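Side-chain contacts in putative transcriptional regulator (Streptomyces coelicolor, PDB 2ZB9), which probably binds DNA through a predicted helix-turn-helix and regulates transcription as a member of the TetR family: residues E39-L44 and G111-T116; G74-V79 and S137-A142; R147-R152 and V161-L166; Y175-L178 and D182-V185. One frame throughout, in Å; residues are numbered along the deposited sequence.

Contact 1 of 4, residues E39-L44 and G111-T116; sequences EGTAQL and GGRILT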
# COMPACT_ATOMS: atom_id res chain seq x y z
N GLU A 39 18.20 14.51 6.96
CA GLU A 39 19.19 13.45 7.04
C GLU A 39 18.68 12.00 6.98
O GLU A 39 19.48 11.08 6.83
CB GLU A 39 20.03 13.64 8.30
CG GLU A 39 20.93 14.87 8.22
CD GLU A 39 21.80 15.07 9.44
OE1 GLU A 39 22.40 14.08 9.91
OE2 GLU A 39 21.89 16.22 9.92
N GLY A 40 17.37 11.81 7.09
CA GLY A 40 16.84 10.45 7.03
C GLY A 40 16.70 9.76 8.37
O GLY A 40 17.28 10.18 9.37
N THR A 41 15.95 8.67 8.38
CA THR A 41 15.69 7.91 9.60
C THR A 41 16.91 7.26 10.25
O THR A 41 17.01 7.21 11.48
CB THR A 41 14.65 6.81 9.33
OG1 THR A 41 13.50 7.40 8.72
CG2 THR A 41 14.23 6.14 10.63
N ALA A 42 17.82 6.74 9.44
CA ALA A 42 19.00 6.08 9.98
C ALA A 42 19.85 7.05 10.81
O ALA A 42 20.50 6.64 11.77
CB ALA A 42 19.85 5.48 8.83
N GLN A 43 19.81 8.32 10.44
CA GLN A 43 20.56 9.36 11.14
C GLN A 43 19.91 9.83 12.43
O GLN A 43 20.57 10.46 13.27
CB GLN A 43 20.76 10.56 10.21
CG GLN A 43 21.77 10.34 9.09
CD GLN A 43 23.19 10.22 9.61
OE1 GLN A 43 23.67 9.12 9.92
NE2 GLN A 43 23.86 11.36 9.74
N LEU A 44 18.62 9.54 12.60
CA LEU A 44 17.91 9.96 13.79
C LEU A 44 18.29 9.16 15.03
O LEU A 44 18.20 7.93 15.03
CB LEU A 44 16.40 9.86 13.57
CG LEU A 44 15.50 10.34 14.72
CD1 LEU A 44 15.70 11.84 14.92
CD2 LEU A 44 14.04 10.04 14.39
N GLY A 111 10.51 12.72 2.44
CA GLY A 111 9.40 12.16 3.18
C GLY A 111 8.83 10.89 2.58
O GLY A 111 8.42 9.99 3.31
N GLY A 112 8.80 10.82 1.25
CA GLY A 112 8.27 9.65 0.59
C GLY A 112 9.05 8.40 0.94
O GLY A 112 8.49 7.40 1.38
N ARG A 113 10.37 8.47 0.77
CA ARG A 113 11.24 7.34 1.07
C ARG A 113 11.21 7.00 2.56
O ARG A 113 11.18 5.82 2.94
CB ARG A 113 12.66 7.66 0.61
CG ARG A 113 13.73 6.67 1.05
CD ARG A 113 14.46 7.15 2.32
NE ARG A 113 14.23 6.28 3.47
CZ ARG A 113 14.74 6.48 4.68
NH1 ARG A 113 15.51 7.53 4.93
NH2 ARG A 113 14.47 5.62 5.66
N ILE A 114 11.23 8.02 3.41
CA ILE A 114 11.20 7.82 4.85
C ILE A 114 10.00 6.97 5.25
O ILE A 114 10.13 5.98 5.97
CB ILE A 114 11.13 9.19 5.60
CG1 ILE A 114 12.51 9.85 5.61
CG2 ILE A 114 10.59 8.99 7.02
CD1 ILE A 114 12.49 11.28 6.13
N LEU A 115 8.82 7.37 4.78
CA LEU A 115 7.59 6.66 5.12
C LEU A 115 7.50 5.25 4.52
O LEU A 115 7.12 4.31 5.22
CB LEU A 115 6.40 7.51 4.68
CG LEU A 115 5.11 7.50 5.51
CD1 LEU A 115 5.41 7.74 6.98
CD2 LEU A 115 4.19 8.58 4.98
N THR A 116 7.84 5.11 3.24
CA THR A 116 7.78 3.80 2.59
C THR A 116 8.73 2.79 3.23
O THR A 116 8.44 1.59 3.29
CB THR A 116 8.09 3.88 1.07
OG1 THR A 116 9.37 4.48 0.87
CG2 THR A 116 7.03 4.68 0.34
O HOH W 1 12.52 5.51 7.24
O HOH W 2 17.76 6.71 6.35

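Contact 2 of 4, residues G74-V79 and S137-A142; sequences GYFHAV and SAQRRA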
# COMPACT_ATOMS: atom_id res chain seq x y z
N GLY A 74 7.56 12.57 15.03
CA GLY A 74 8.18 13.75 14.44
C GLY A 74 7.72 13.93 13.00
O GLY A 74 7.45 15.04 12.55
N TYR A 75 7.62 12.82 12.28
CA TYR A 75 7.20 12.89 10.89
C TYR A 75 5.77 13.41 10.76
O TYR A 75 5.50 14.31 9.97
CB TYR A 75 7.29 11.52 10.22
CG TYR A 75 7.00 11.58 8.74
CD1 TYR A 75 7.94 12.06 7.84
CD2 TYR A 75 5.74 11.21 8.25
CE1 TYR A 75 7.65 12.19 6.48
CE2 TYR A 75 5.44 11.33 6.90
CZ TYR A 75 6.39 11.82 6.02
OH TYR A 75 6.06 11.96 4.69
N PHE A 76 4.86 12.85 11.55
CA PHE A 76 3.46 13.28 11.50
C PHE A 76 3.35 14.80 11.68
O PHE A 76 2.65 15.49 10.93
CB PHE A 76 2.64 12.54 12.56
CG PHE A 76 1.20 12.96 12.61
CD1 PHE A 76 0.81 14.13 13.29
CD2 PHE A 76 0.22 12.21 11.96
CE1 PHE A 76 -0.52 14.53 13.32
CE2 PHE A 76 -1.12 12.61 11.98
CZ PHE A 76 -1.49 13.78 12.66
N HIS A 77 4.05 15.33 12.68
CA HIS A 77 4.00 16.76 12.94
C HIS A 77 4.74 17.62 11.91
O HIS A 77 4.45 18.80 11.76
CB HIS A 77 4.51 17.03 14.35
CG HIS A 77 3.57 16.52 15.41
ND1 HIS A 77 2.43 17.20 15.77
CD2 HIS A 77 3.56 15.36 16.09
CE1 HIS A 77 1.75 16.47 16.64
NE2 HIS A 77 2.41 15.35 16.85
N ALA A 78 5.69 17.03 11.20
CA ALA A 78 6.44 17.77 10.19
C ALA A 78 5.63 17.99 8.90
O ALA A 78 5.81 18.99 8.22
CB ALA A 78 7.73 17.03 9.86
N VAL A 79 4.74 17.05 8.58
CA VAL A 79 3.94 17.16 7.36
C VAL A 79 2.48 17.54 7.61
O VAL A 79 1.72 17.76 6.67
CB VAL A 79 3.95 15.82 6.56
CG1 VAL A 79 5.38 15.46 6.17
CG2 VAL A 79 3.34 14.70 7.38
N SER A 137 -0.60 6.65 10.57
CA SER A 137 -1.75 6.28 9.74
C SER A 137 -3.15 6.40 10.34
O SER A 137 -4.06 6.87 9.65
CB SER A 137 -1.55 4.86 9.17
OG SER A 137 -1.51 3.88 10.19
N ALA A 138 -3.34 5.98 11.58
CA ALA A 138 -4.68 6.07 12.17
C ALA A 138 -5.19 7.51 12.15
O ALA A 138 -6.34 7.76 11.78
CB ALA A 138 -4.68 5.54 13.60
N GLN A 139 -4.34 8.45 12.54
CA GLN A 139 -4.71 9.85 12.55
C GLN A 139 -4.85 10.41 11.13
O GLN A 139 -5.72 11.23 10.89
CB GLN A 139 -3.68 10.68 13.32
CG GLN A 139 -3.36 10.16 14.71
CD GLN A 139 -2.21 10.92 15.35
OE1 GLN A 139 -2.36 12.09 15.74
NE2 GLN A 139 -1.05 10.27 15.46
N ARG A 140 -3.99 10.00 10.21
CA ARG A 140 -4.11 10.51 8.84
C ARG A 140 -5.48 10.09 8.31
O ARG A 140 -6.21 10.90 7.74
CB ARG A 140 -3.02 9.93 7.92
CG ARG A 140 -1.58 10.37 8.23
CD ARG A 140 -1.37 11.88 8.12
NE ARG A 140 -2.20 12.49 7.07
CZ ARG A 140 -2.48 13.78 7.02
NH1 ARG A 140 -1.99 14.61 7.94
NH2 ARG A 140 -3.30 14.25 6.09
N ARG A 141 -5.82 8.82 8.53
CA ARG A 141 -7.11 8.29 8.10
C ARG A 141 -8.29 9.05 8.67
O ARG A 141 -9.24 9.35 7.95
CB ARG A 141 -7.26 6.83 8.52
CG ARG A 141 -6.61 5.85 7.59
CD ARG A 141 -7.24 4.50 7.80
NE ARG A 141 -6.72 3.55 6.84
CZ ARG A 141 -7.43 2.98 5.88
NH1 ARG A 141 -8.72 3.25 5.73
NH2 ARG A 141 -6.82 2.15 5.05
N ALA A 142 -8.25 9.32 9.97
CA ALA A 142 -9.33 10.03 10.63
C ALA A 142 -9.49 11.41 10.03
O ALA A 142 -10.61 11.89 9.85
CB ALA A 142 -9.06 10.14 12.14
O HOH W 3 0.26 14.59 9.67

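Contact 3 of 4, residues R147-R152 and V161-L166; sequences RLRHAR and VDVQVL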
# COMPACT_ATOMS: atom_id res chain seq x y z
N ARG A 147 -12.94 14.74 6.52
CA ARG A 147 -13.21 15.64 5.41
C ARG A 147 -14.28 15.00 4.52
O ARG A 147 -15.22 15.68 4.09
CB ARG A 147 -11.94 15.87 4.58
CG ARG A 147 -12.17 16.72 3.34
CD ARG A 147 -12.68 18.11 3.72
NE ARG A 147 -13.07 18.91 2.56
CZ ARG A 147 -14.28 18.92 2.02
NH1 ARG A 147 -15.25 18.17 2.54
NH2 ARG A 147 -14.54 19.69 0.97
N LEU A 148 -14.14 13.71 4.27
CA LEU A 148 -15.08 12.96 3.44
C LEU A 148 -16.50 12.93 4.03
O LEU A 148 -17.48 13.12 3.31
CB LEU A 148 -14.56 11.54 3.22
CG LEU A 148 -13.70 11.27 1.97
CD1 LEU A 148 -13.00 12.53 1.51
CD2 LEU A 148 -12.70 10.16 2.27
N ARG A 149 -16.60 12.69 5.33
CA ARG A 149 -17.91 12.67 5.98
C ARG A 149 -18.55 14.05 5.90
O ARG A 149 -19.78 14.16 5.77
CB ARG A 149 -17.81 12.25 7.45
CG ARG A 149 -17.62 10.76 7.69
CD ARG A 149 -18.04 10.40 9.11
NE ARG A 149 -17.26 11.13 10.11
CZ ARG A 149 -16.03 10.79 10.49
NH1 ARG A 149 -15.44 9.73 9.96
NH2 ARG A 149 -15.38 11.52 11.40
N HIS A 150 -17.74 15.10 5.98
CA HIS A 150 -18.27 16.45 5.91
C HIS A 150 -18.92 16.65 4.54
O HIS A 150 -20.02 17.17 4.44
CB HIS A 150 -17.16 17.49 6.13
CG HIS A 150 -17.66 18.90 6.22
ND1 HIS A 150 -18.73 19.26 7.01
CD2 HIS A 150 -17.23 20.04 5.63
CE1 HIS A 150 -18.93 20.56 6.90
NE2 HIS A 150 -18.04 21.06 6.07
N ALA A 151 -18.24 16.21 3.49
CA ALA A 151 -18.79 16.31 2.14
C ALA A 151 -20.08 15.51 2.06
O ALA A 151 -21.05 15.94 1.44
CB ALA A 151 -17.78 15.78 1.12
N ARG A 152 -20.11 14.35 2.71
CA ARG A 152 -21.31 13.52 2.69
C ARG A 152 -22.47 14.21 3.40
O ARG A 152 -23.62 14.16 2.94
CB ARG A 152 -21.03 12.16 3.32
CG ARG A 152 -22.19 11.16 3.20
CD ARG A 152 -21.83 9.80 3.78
NE ARG A 152 -21.60 9.88 5.22
CZ ARG A 152 -21.01 8.95 5.95
NH1 ARG A 152 -20.57 7.83 5.37
NH2 ARG A 152 -20.82 9.14 7.25
N VAL A 161 -22.38 5.82 1.33
CA VAL A 161 -21.00 5.49 1.00
C VAL A 161 -20.15 5.45 2.26
O VAL A 161 -20.24 6.32 3.13
CB VAL A 161 -20.41 6.52 -0.00
CG1 VAL A 161 -18.91 6.36 -0.11
CG2 VAL A 161 -21.05 6.32 -1.38
N ASP A 162 -19.34 4.40 2.36
CA ASP A 162 -18.44 4.21 3.50
C ASP A 162 -17.16 4.99 3.18
O ASP A 162 -16.40 4.59 2.30
CB ASP A 162 -18.11 2.73 3.65
CG ASP A 162 -17.26 2.45 4.87
OD1 ASP A 162 -16.65 3.39 5.42
OD2 ASP A 162 -17.18 1.27 5.28
N VAL A 163 -16.93 6.09 3.89
CA VAL A 163 -15.76 6.92 3.64
C VAL A 163 -14.41 6.23 3.89
O VAL A 163 -13.42 6.57 3.27
CB VAL A 163 -15.83 8.23 4.46
CG1 VAL A 163 -17.02 9.04 4.01
CG2 VAL A 163 -15.91 7.94 5.95
N GLN A 164 -14.38 5.25 4.79
CA GLN A 164 -13.13 4.54 5.06
C GLN A 164 -12.66 3.80 3.82
O GLN A 164 -11.46 3.66 3.59
CB GLN A 164 -13.30 3.56 6.22
CG GLN A 164 -13.17 4.19 7.60
CD GLN A 164 -11.86 4.94 7.77
OE1 GLN A 164 -10.86 4.61 7.14
NE2 GLN A 164 -11.86 5.95 8.63
N VAL A 165 -13.61 3.30 3.02
CA VAL A 165 -13.25 2.59 1.80
C VAL A 165 -12.61 3.60 0.83
O VAL A 165 -11.62 3.29 0.18
CB VAL A 165 -14.49 1.96 1.11
CG1 VAL A 165 -14.06 1.27 -0.21
CG2 VAL A 165 -15.16 0.95 2.04
N LEU A 166 -13.18 4.79 0.75
CA LEU A 166 -12.66 5.82 -0.14
C LEU A 166 -11.20 6.12 0.18
O LEU A 166 -10.38 6.29 -0.71
CB LEU A 166 -13.47 7.11 -0.02
CG LEU A 166 -14.97 7.03 -0.34
CD1 LEU A 166 -15.59 8.41 -0.17
CD2 LEU A 166 -15.17 6.53 -1.77

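Contact 4 of 4, residues Y175-L178 and D182-V185; sequences YHRL and DEPV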
# COMPACT_ATOMS: atom_id res chain seq x y z
N TYR A 175 -0.15 4.98 -2.22
CA TYR A 175 0.82 4.21 -1.45
C TYR A 175 1.18 2.95 -2.21
O TYR A 175 2.35 2.56 -2.29
CB TYR A 175 0.24 3.81 -0.09
CG TYR A 175 0.33 4.87 1.00
CD1 TYR A 175 1.56 5.29 1.49
CD2 TYR A 175 -0.82 5.43 1.55
CE1 TYR A 175 1.65 6.25 2.50
CE2 TYR A 175 -0.75 6.39 2.56
CZ TYR A 175 0.49 6.80 3.03
OH TYR A 175 0.58 7.76 4.01
N HIS A 176 0.18 2.30 -2.79
CA HIS A 176 0.43 1.06 -3.52
C HIS A 176 1.33 1.26 -4.72
O HIS A 176 2.27 0.49 -4.94
CB HIS A 176 -0.89 0.43 -3.96
CG HIS A 176 -0.72 -0.82 -4.76
ND1 HIS A 176 -0.93 -0.87 -6.12
CD2 HIS A 176 -0.35 -2.07 -4.39
CE1 HIS A 176 -0.69 -2.09 -6.55
NE2 HIS A 176 -0.34 -2.84 -5.52
N ARG A 177 1.06 2.29 -5.51
CA ARG A 177 1.90 2.52 -6.68
C ARG A 177 3.29 2.95 -6.21
O ARG A 177 4.28 2.70 -6.90
CB ARG A 177 1.26 3.57 -7.60
CG ARG A 177 1.87 3.60 -8.99
CD ARG A 177 1.10 4.49 -9.97
NE ARG A 177 -0.08 3.85 -10.56
CZ ARG A 177 -0.67 4.27 -11.68
NH1 ARG A 177 -0.19 5.32 -12.32
NH2 ARG A 177 -1.74 3.64 -12.16
N LEU A 178 3.37 3.56 -5.03
CA LEU A 178 4.66 3.98 -4.48
C LEU A 178 5.45 2.80 -3.93
O LEU A 178 6.65 2.72 -4.15
CB LEU A 178 4.48 5.01 -3.35
CG LEU A 178 4.16 6.45 -3.73
CD1 LEU A 178 3.79 7.23 -2.47
CD2 LEU A 178 5.36 7.07 -4.43
N ASP A 182 5.25 -0.14 -10.55
CA ASP A 182 5.09 -0.71 -11.88
C ASP A 182 4.62 0.44 -12.78
O ASP A 182 4.85 0.44 -13.99
CB ASP A 182 4.03 -1.82 -11.89
CG ASP A 182 4.54 -3.13 -11.32
OD1 ASP A 182 5.63 -3.58 -11.74
OD2 ASP A 182 3.85 -3.73 -10.47
N GLU A 183 3.95 1.41 -12.17
CA GLU A 183 3.43 2.57 -12.89
C GLU A 183 3.84 3.86 -12.18
O GLU A 183 4.05 3.86 -10.96
CB GLU A 183 1.91 2.50 -12.97
CG GLU A 183 1.37 1.30 -13.74
CD GLU A 183 1.77 1.30 -15.20
OE1 GLU A 183 1.72 2.38 -15.83
OE2 GLU A 183 2.14 0.24 -15.73
N PRO A 184 3.95 4.97 -12.92
CA PRO A 184 4.35 6.24 -12.33
C PRO A 184 3.28 6.93 -11.49
O PRO A 184 2.08 6.75 -11.71
CB PRO A 184 4.74 7.07 -13.55
CG PRO A 184 3.72 6.63 -14.56
CD PRO A 184 3.70 5.12 -14.37
N VAL A 185 3.74 7.73 -10.53
CA VAL A 185 2.85 8.49 -9.66
C VAL A 185 2.97 9.96 -10.06
O VAL A 185 3.85 10.67 -9.58
CB VAL A 185 3.25 8.35 -8.18
CG1 VAL A 185 2.36 9.23 -7.32
CG2 VAL A 185 3.13 6.90 -7.75
O HOH W 4 5.29 4.58 -8.49

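Contact 1 of 4, residues E39-L44 and G111-T116
The flat guanidinium of Arg113 meets the turn at Gly40 and Thr41 with its edge: Gly40 CA lies near the guanidinium plane, 3.8 Å from Arg113 NH1, and Thr41 N borders the same edge. Over one face, offset toward the rim, sits CG1 of the neighbouring Ile114, so its own helix covers part of one face while the turn lies at the edge. Bends of the Arg113 chain at its second and third torsions swing the group out from helix 110-122 toward the turn, where NH2 also forms a salt bridge with Glu117.

Thr41 reaches across beside it. Its OG1 is anti to the carbonyl carbon (chi1 -52°), which brings the hydroxyl to 3.7 Å from Ile114 CG2, while NH2 of Arg113 lies just as far from OG1. The polar joining is done by water. One water stands 2.6 Å from Thr41 OG1 and donates to Ile114 O at 2.7 Å. A second accepts from Ala42 N at 3.1 Å and, weakly, from Arg113 NH1.

Gly40 follows the last residue of helix 20-39, with a positive phi of 92°, a conformation in which a beta carbon would press on the preceding carbonyl oxygen and come within 3.3 Å of Arg113 NH1. The turn leads to the predicted DNA-binding motif, and helix 110-122 belongs to the C-terminal region. The contact between them is small, with 148 Å² buried, and the hydrogen bonds that link its two sides run through two waters.

Contact 2 of 4, residues G74-V79 and S137-A142
Water links Phe76 to Arg140: it donates to Phe76 O at 2.8 Å and accepts from Arg140 NH1 at 2.8 Å, tying a backbone carbonyl of helix 67-83 to a side chain of helix 126-153. The other amino nitrogen of Arg140, NH2, donates to Leu83 O, so both are tied to helix 67-83, NH1 through water and NH2 directly at its last residue.

The same water lies 3.2 Å above the centre of the Phe76 ring. On the opposite face the Gln139 amide is stacked, its plane only 14° from that of the ring, with CD displaced toward the rim. Gln139 CB approaches Phe76 CE2 to 3.5 Å, and Arg140 CD comes obliquely to the same CE2 at 3.9 Å. What sends the ring across the gap is its first torsion, CG anti to the backbone N (chi1 178°). An alanine at Phe76 would remove the ring between water and amide, and is likely to leave the Gln139 amide without its stacking surface and Arg140 CD without its neighbour.

An aromatic face thus shields one side of a buried polar bridge, in which the water and Leu83 O together probably help to offset the burial of the arginine's charge.

Contact 3 of 4, residues R147-R152 and V161-L166
This is the packing at the closed end of an antiparallel helical hairpin, where helix 126-153 runs out and helix 163-179 begins, in the all-helical C-terminal region of a TetR-family fold. The CA register, Leu148 with Val163 and Arg152 with Val161, runs in opposite senses along the two segments, and 299 Å² is buried between them.

Val163 is the apolar centre. Its CG1 lies 3.6 Å from Leu148 CB, whereas CG2, held between the backbone N and carbonyl carbon, reaches Arg149 CG at 3.7 Å, the two side chains crossing at about a right angle. One turn on, Leu166 CB meets Leu148 CD2 at 3.9 Å. Leu148 also touches Leu95 of helix 91-108, and Leu166 packs on Val201 of the second subunit, so this layer continues into the dimer.

Arg152 holds Val161, just ahead of helix 163-179. The arginine chain is extended to its bend at chi3 (65°), which lays a guanidinium face against Val163 CG1 and points NH1 at Val161 O, 2.7 Å away, the oxygen 1° from the guanidinium plane although the N-H...O angle is only 135°. A leucine in its place would probably leave Val161 O without this donor and the approach to the helix less firmly pinned. Asp162, the next residue, is the N-cap: its OD1 accepts from Gln164 N at 3.0 Å, approached from above the carboxylate plane.

Contact 4 of 4, residues Y175-L178 and D182-V185
Arg177 lies flat against the 182-185 loop, one guanidinium face covered by Glu183 CB, which stands 3.3 Å above the plane and over its centre. With CG anti to the backbone N and a bend at chi3 (-82°), the chain lays the group against that CB. The edge of the group is turned to the next residue: NH1 donates to Pro184 O at 2.8 Å, nearly straight at 167°, with the oxygen in the guanidinium plane. Face and edge together fix the rotation of the group. The Glu183 carboxylate instead turns away, its plane 72° from the guanidinium and OE1 5.0 Å from Arg177 NH1, so the two charges do not pair directly; NH2 of Arg177 bridges to Asp168 of the second subunit.

Lower down the arginine, CG packs on Val185 CG2 at 3.7 Å as the side chains slide past each other in opposite directions. Leu178 meets the same methyl at about a right angle, CD2 to CG2 at 4.0 Å. A water donating to Arg177 O and, at 2.9 Å, to Glu183 O joins the two backbones.

The loop is thereby folded back on the last turn of helix 163-179. Phe189 of helix 187-199 makes a cation-pi contact with Arg177, while Val185 on Thr103 and Leu178 on Met106 and Thr107 seat the turn against helix 91-108.

From the N terminus, contact 1 closes the longest loop, bringing the turn after helix 20-39 to helix 110-122. Contact 2 opens inside that loop, on helix 67-83, and closes beyond it on helix 126-153, so the two cross; they also touch, through Tyr75 against Ile114 and Leu115. Together they fasten the N-terminal helices to the C-terminal region. Contacts 3 and 4 follow in series, closing the short connections that flank helix 163-179, with centres 23 Å apart. Contact 3 meets contact 2 through Arg141 and Gln164, and Leu115 of contact 1 packs on Tyr175 of contact 4. All four contacts have a residue at the second subunit, contact 1 through Thr116 alone.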